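Local coordinates for amino acid adenylation domain-containing protein (Bacillus stratosphericus LAMA 585, PDB 6ULY), which probably activates an alpha-keto acid as its acyl adenylate, serving as the first adenylation domain of a nonribosomal depsipeptide synthetase, at residues 194-206 with 227-239. Sequence-based numbering, arbitrary orientation.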
loop_
_atom_site.group_PDB
_atom_site.type_symbol
_atom_site.label_atom_id
_atom_site.label_comp_id
_atom_site.label_asym_id
_atom_site.label_seq_id
_atom_site.Cartn_x
_atom_site.Cartn_y
_atom_site.Cartn_z
ATOM N N ARG A 194 26.179 7.163 11.423
ATOM C CA ARG A 194 25.781 7.819 12.664
ATOM C C ARG A 194 24.511 7.203 13.235
ATOM O O ARG A 194 24.435 6.913 14.434
ATOM C CB ARG A 194 25.588 9.318 12.420
ATOM C CG ARG A 194 25.421 10.135 13.692
ATOM C CD ARG A 194 25.067 11.588 13.408
ATOM N NE ARG A 194 26.068 12.270 12.590
ATOM C CZ ARG A 194 27.213 12.765 13.054
ATOM N NH1 ARG A 194 27.525 12.651 14.339
ATOM N NH2 ARG A 194 28.054 13.373 12.226
ATOM N N SER A 195 23.493 7.002 12.394
ATOM C CA SER A 195 22.229 6.469 12.897
ATOM C C SER A 195 22.391 5.036 13.384
ATOM O O SER A 195 21.854 4.666 14.435
ATOM C CB SER A 195 21.147 6.559 11.820
ATOM O OG SER A 195 21.551 5.951 10.604
ATOM N N VAL A 196 23.135 4.215 12.644
ATOM C CA VAL A 196 23.359 2.838 13.073
ATOM C C VAL A 196 24.162 2.812 14.368
ATOM O O VAL A 196 23.756 2.186 15.355
ATOM C CB VAL A 196 24.053 2.041 11.954
ATOM C CG1 VAL A 196 24.443 0.668 12.443
ATOM C CG2 VAL A 196 23.130 1.946 10.736
ATOM N N LEU A 197 25.298 3.514 14.396
ATOM C CA LEU A 197 26.141 3.488 15.585
ATOM C C LEU A 197 25.425 4.052 16.800
ATOM O O LEU A 197 25.691 3.625 17.930
ATOM C CB LEU A 197 27.430 4.264 15.335
ATOM C CG LEU A 197 28.479 3.544 14.488
ATOM C CD1 LEU A 197 29.625 4.489 14.169
ATOM C CD2 LEU A 197 28.983 2.308 15.202
ATOM N N ALA A 198 24.520 5.010 16.593
ATOM C CA ALA A 198 23.751 5.547 17.709
ATOM C C ALA A 198 22.867 4.472 18.325
ATOM O O ALA A 198 22.729 4.395 19.552
ATOM C CB ALA A 198 22.904 6.732 17.242
ATOM N N ASN A 199 22.247 3.640 17.487
ATOM C CA ASN A 199 21.482 2.514 18.009
ATOM C C ASN A 199 22.397 1.496 18.675
ATOM O O ASN A 199 22.083 0.977 19.753
ATOM C CB ASN A 199 20.685 1.855 16.885
ATOM C CG ASN A 199 19.803 0.733 17.384
ATOM O OD1 ASN A 199 20.287 -0.337 17.750
ATOM N ND2 ASN A 199 18.503 0.973 17.407
ATOM N N VAL A 200 23.538 1.202 18.051
ATOM C CA VAL A 200 24.481 0.260 18.643
ATOM C C VAL A 200 24.909 0.742 20.023
ATOM O O VAL A 200 24.865 -0.006 21.005
ATOM C CB VAL A 200 25.691 0.065 17.713
ATOM C CG1 VAL A 200 26.861 -0.513 18.481
ATOM C CG2 VAL A 200 25.321 -0.833 16.538
ATOM N N LYS A 201 25.318 2.012 20.118
ATOM C CA LYS A 201 25.804 2.533 21.392
ATOM C C LYS A 201 24.688 2.595 22.421
ATOM O O LYS A 201 24.900 2.276 23.595
ATOM C CB LYS A 201 26.435 3.907 21.179
ATOM C CG LYS A 201 27.680 3.853 20.309
ATOM C CD LYS A 201 28.205 5.234 19.958
ATOM C CE LYS A 201 29.488 5.127 19.147
ATOM N NZ LYS A 201 30.000 6.448 18.711
ATOM N N GLY A 202 23.488 2.999 22.007
ATOM C CA GLY A 202 22.359 2.950 22.920
ATOM C C GLY A 202 22.044 1.535 23.363
ATOM O O GLY A 202 21.778 1.287 24.542
ATOM N N THR A 203 22.075 0.587 22.424
ATOM C CA THR A 203 21.776 -0.802 22.759
ATOM C C THR A 203 22.819 -1.377 23.711
ATOM O O THR A 203 22.474 -2.082 24.666
ATOM C CB THR A 203 21.692 -1.638 21.478
ATOM O OG1 THR A 203 20.520 -1.264 20.742
ATOM C CG2 THR A 203 21.643 -3.136 21.796
ATOM N N VAL A 204 24.099 -1.083 23.469
ATOM C CA VAL A 204 25.156 -1.591 24.342
ATOM C C VAL A 204 24.986 -1.056 25.759
ATOM O O VAL A 204 25.156 -1.792 26.740
ATOM C CB VAL A 204 26.538 -1.229 23.766
ATOM C CG1 VAL A 204 27.638 -1.503 24.790
ATOM C CG2 VAL A 204 26.793 -2.003 22.484
ATOM N N ALA A 205 24.646 0.229 25.891
ATOM C CA ALA A 205 24.531 0.830 27.217
ATOM C C ALA A 205 23.326 0.288 27.978
ATOM O O ALA A 205 23.410 0.048 29.189
ATOM C CB ALA A 205 24.436 2.351 27.100
ATOM N N ALA A 206 22.194 0.107 27.294
ATOM C CA ALA A 206 20.995 -0.368 27.978
ATOM C C ALA A 206 21.146 -1.819 28.422
ATOM O O ALA A 206 20.686 -2.192 29.508
ATOM C CB ALA A 206 19.775 -0.210 27.069
ATOM N N ILE A 227 21.527 -7.557 11.498
ATOM C CA ILE A 227 22.698 -6.809 11.061
ATOM C C ILE A 227 23.135 -5.815 12.130
ATOM O O ILE A 227 24.327 -5.711 12.439
ATOM C CB ILE A 227 22.425 -6.124 9.706
ATOM C CG1 ILE A 227 23.646 -5.318 9.252
ATOM C CG2 ILE A 227 21.179 -5.227 9.764
ATOM C CD1 ILE A 227 24.918 -6.149 9.084
ATOM N N VAL A 228 22.189 -5.098 12.740
ATOM C CA VAL A 228 22.537 -4.046 13.688
ATOM C C VAL A 228 22.492 -4.574 15.114
ATOM O O VAL A 228 23.511 -4.582 15.814
ATOM C CB VAL A 228 21.610 -2.823 13.543
ATOM C CG1 VAL A 228 22.008 -1.732 14.541
ATOM C CG2 VAL A 228 21.646 -2.289 12.121
ATOM N N MET A 229 21.312 -5.011 15.562
ATOM C CA MET A 229 21.143 -5.324 16.978
ATOM C C MET A 229 22.143 -6.373 17.451
ATOM O O MET A 229 22.491 -6.402 18.637
ATOM C CB MET A 229 19.719 -5.801 17.254
ATOM C CG MET A 229 19.440 -6.046 18.727
ATOM S SD MET A 229 17.730 -6.507 19.072
ATOM C CE MET A 229 17.617 -8.086 18.231
ATOM N N PHE A 230 22.629 -7.227 16.550
ATOM C CA PHE A 230 23.570 -8.278 16.931
ATOM C C PHE A 230 24.895 -8.125 16.198
ATOM O O PHE A 230 25.898 -7.799 16.836
ATOM C CB PHE A 230 22.938 -9.652 16.710
ATOM C CG PHE A 230 22.301 -10.206 17.949
ATOM C CD1 PHE A 230 22.827 -11.319 18.577
ATOM C CD2 PHE A 230 21.205 -9.577 18.520
ATOM C CE1 PHE A 230 22.259 -11.813 19.732
ATOM C CE2 PHE A 230 20.634 -10.064 19.678
ATOM C CZ PHE A 230 21.162 -11.186 20.285
ATOM N N HIS A 231 24.935 -8.319 14.880
ATOM C CA HIS A 231 26.224 -8.349 14.197
ATOM C C HIS A 231 27.038 -7.090 14.493
ATOM O O HIS A 231 28.181 -7.175 14.959
ATOM C CB HIS A 231 26.025 -8.526 12.693
ATOM C CG HIS A 231 27.300 -8.487 11.912
ATOM N ND1 HIS A 231 28.369 -9.317 12.183
ATOM C CD2 HIS A 231 27.683 -7.708 10.873
ATOM C CE1 HIS A 231 29.351 -9.056 11.339
ATOM N NE2 HIS A 231 28.961 -8.082 10.535
ATOM N N LEU A 232 26.461 -5.907 14.246
ATOM C CA LEU A 232 27.229 -4.680 14.444
ATOM C C LEU A 232 27.456 -4.398 15.925
ATOM O O LEU A 232 28.528 -3.919 16.312
ATOM C CB LEU A 232 26.534 -3.498 13.769
ATOM C CG LEU A 232 26.604 -3.488 12.240
ATOM C CD1 LEU A 232 25.868 -2.275 11.689
ATOM C CD2 LEU A 232 28.042 -3.515 11.741
ATOM N N VAL A 233 26.465 -4.681 16.770
ATOM C CA VAL A 233 26.684 -4.580 18.210
ATOM C C VAL A 233 27.847 -5.470 18.626
ATOM O O VAL A 233 28.662 -5.098 19.479
ATOM C CB VAL A 233 25.399 -4.943 18.975
ATOM C CG1 VAL A 233 25.724 -5.327 20.412
ATOM C CG2 VAL A 233 24.416 -3.785 18.944
ATOM N N ASN A 234 27.945 -6.659 18.025
ATOM C CA ASN A 234 28.991 -7.600 18.404
ATOM C C ASN A 234 30.363 -7.105 17.964
ATOM O O ASN A 234 31.324 -7.147 18.738
ATOM C CB ASN A 234 28.695 -8.977 17.807
ATOM C CG ASN A 234 27.471 -9.626 18.414
ATOM O OD1 ASN A 234 27.166 -9.432 19.591
ATOM N ND2 ASN A 234 26.757 -10.403 17.608
ATOM N N VAL A 235 30.478 -6.635 16.719
ATOM C CA VAL A 235 31.755 -6.104 16.248
ATOM C C VAL A 235 32.145 -4.868 17.051
ATOM O O VAL A 235 33.322 -4.671 17.382
ATOM C CB VAL A 235 31.690 -5.799 14.739
ATOM C CG1 VAL A 235 33.065 -5.406 14.212
ATOM C CG2 VAL A 235 31.162 -7.000 13.970
ATOM N N TYR A 236 31.166 -4.019 17.383
ATOM C CA TYR A 236 31.455 -2.806 18.144
ATOM C C TYR A 236 32.000 -3.136 19.529
ATOM O O TYR A 236 32.947 -2.497 20.005
ATOM C CB TYR A 236 30.195 -1.948 18.266
ATOM C CG TYR A 236 30.410 -0.674 19.054
ATOM C CD1 TYR A 236 30.151 -0.624 20.420
ATOM C CD2 TYR A 236 30.875 0.480 18.431
ATOM C CE1 TYR A 236 30.348 0.543 21.145
ATOM C CE2 TYR A 236 31.072 1.651 19.146
ATOM C CZ TYR A 236 30.808 1.677 20.500
ATOM O OH TYR A 236 31.006 2.841 21.210
ATOM N N THR A 237 31.386 -4.103 20.210
ATOM C CA THR A 237 31.935 -4.591 21.467
ATOM C C THR A 237 33.133 -5.507 21.259
ATOM O O THR A 237 33.826 -5.820 22.230
ATOM C CB THR A 237 30.863 -5.335 22.269
ATOM O OG1 THR A 237 30.455 -6.515 21.561
ATOM C CG2 THR A 237 29.650 -4.431 22.512
ATOM N N GLY A 238 33.396 -5.929 20.024
ATOM C CA GLY A 238 34.483 -6.851 19.761
ATOM C C GLY A 238 34.312 -8.220 20.382
ATOM O O GLY A 238 35.298 -8.949 20.525
ATOM N N CYS A 239 33.088 -8.592 20.751
ATOM C CA CYS A 239 32.833 -9.862 21.414
ATOM C C CYS A 239 32.747 -10.994 20.393
ATOM O O CYS A 239 32.735 -10.781 19.176
ATOM C CB CYS A 239 31.544 -9.789 22.240
ATOM S SG CYS A 239 30.000 -10.027 21.309
#
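Val200 and Val233 mark the point where helices 194-206 and 227-237 pass nearly at right angles (82°), their axes 9.4 Å apart and the CA atoms of the two valines 5.3 Å apart. Here two side chains fit as knobs into holes on the facing helix: Val200 enters a hole lined by Val228, Leu232, Val233 and Tyr236, while Tyr236 enters one formed by Leu197, Val200, Lys201 and Val204. The two methyls of Val200 divide the work. CG1, anti to the backbone N (chi1 161°), lies 3.6 Å from Tyr236 CG, whereas CG2 turns to Val233 CG2 at 3.9 Å and to Val228 CG1. Lys201 runs extended across the far end of the tyrosine at about a right angle, its CE 3.4 Å from Tyr236 OH. The contact thus uses the methylenes of the lysine, whose NZ is held by backbone carbonyls of Val11, Gln13 and Ala15. At the Val196 end, Val196 CG1 presses tightly on Leu232 CD1 (3.4 Å); at the other end Val204 CG2, which also borders the Tyr236 ring, meets Thr237 CG2 at 3.7 Å. Helix 227-237 has a wider pi-type turn at 227-232 and ends, just after Thr237, in a Schellman motif with Gly238, at positive phi, as C-prime residue. Asn199 OD1 rests 3.9 Å from Val228 CG1, and Asn199 ND2 donates a hydrogen bond to Ala339 O, tying helix 194-206 to strand 338-342, on which Val228 also packs. Met229 touches the bound keto acyl adenylate and the same strand. Helix 78-91 packs on Leu232 through Phe85 and Trp86, and helix 18-26 meets Leu197 and Val235, so that most of the crossing is buried, with the Val204, Tyr236 and Thr237 end partly exposed.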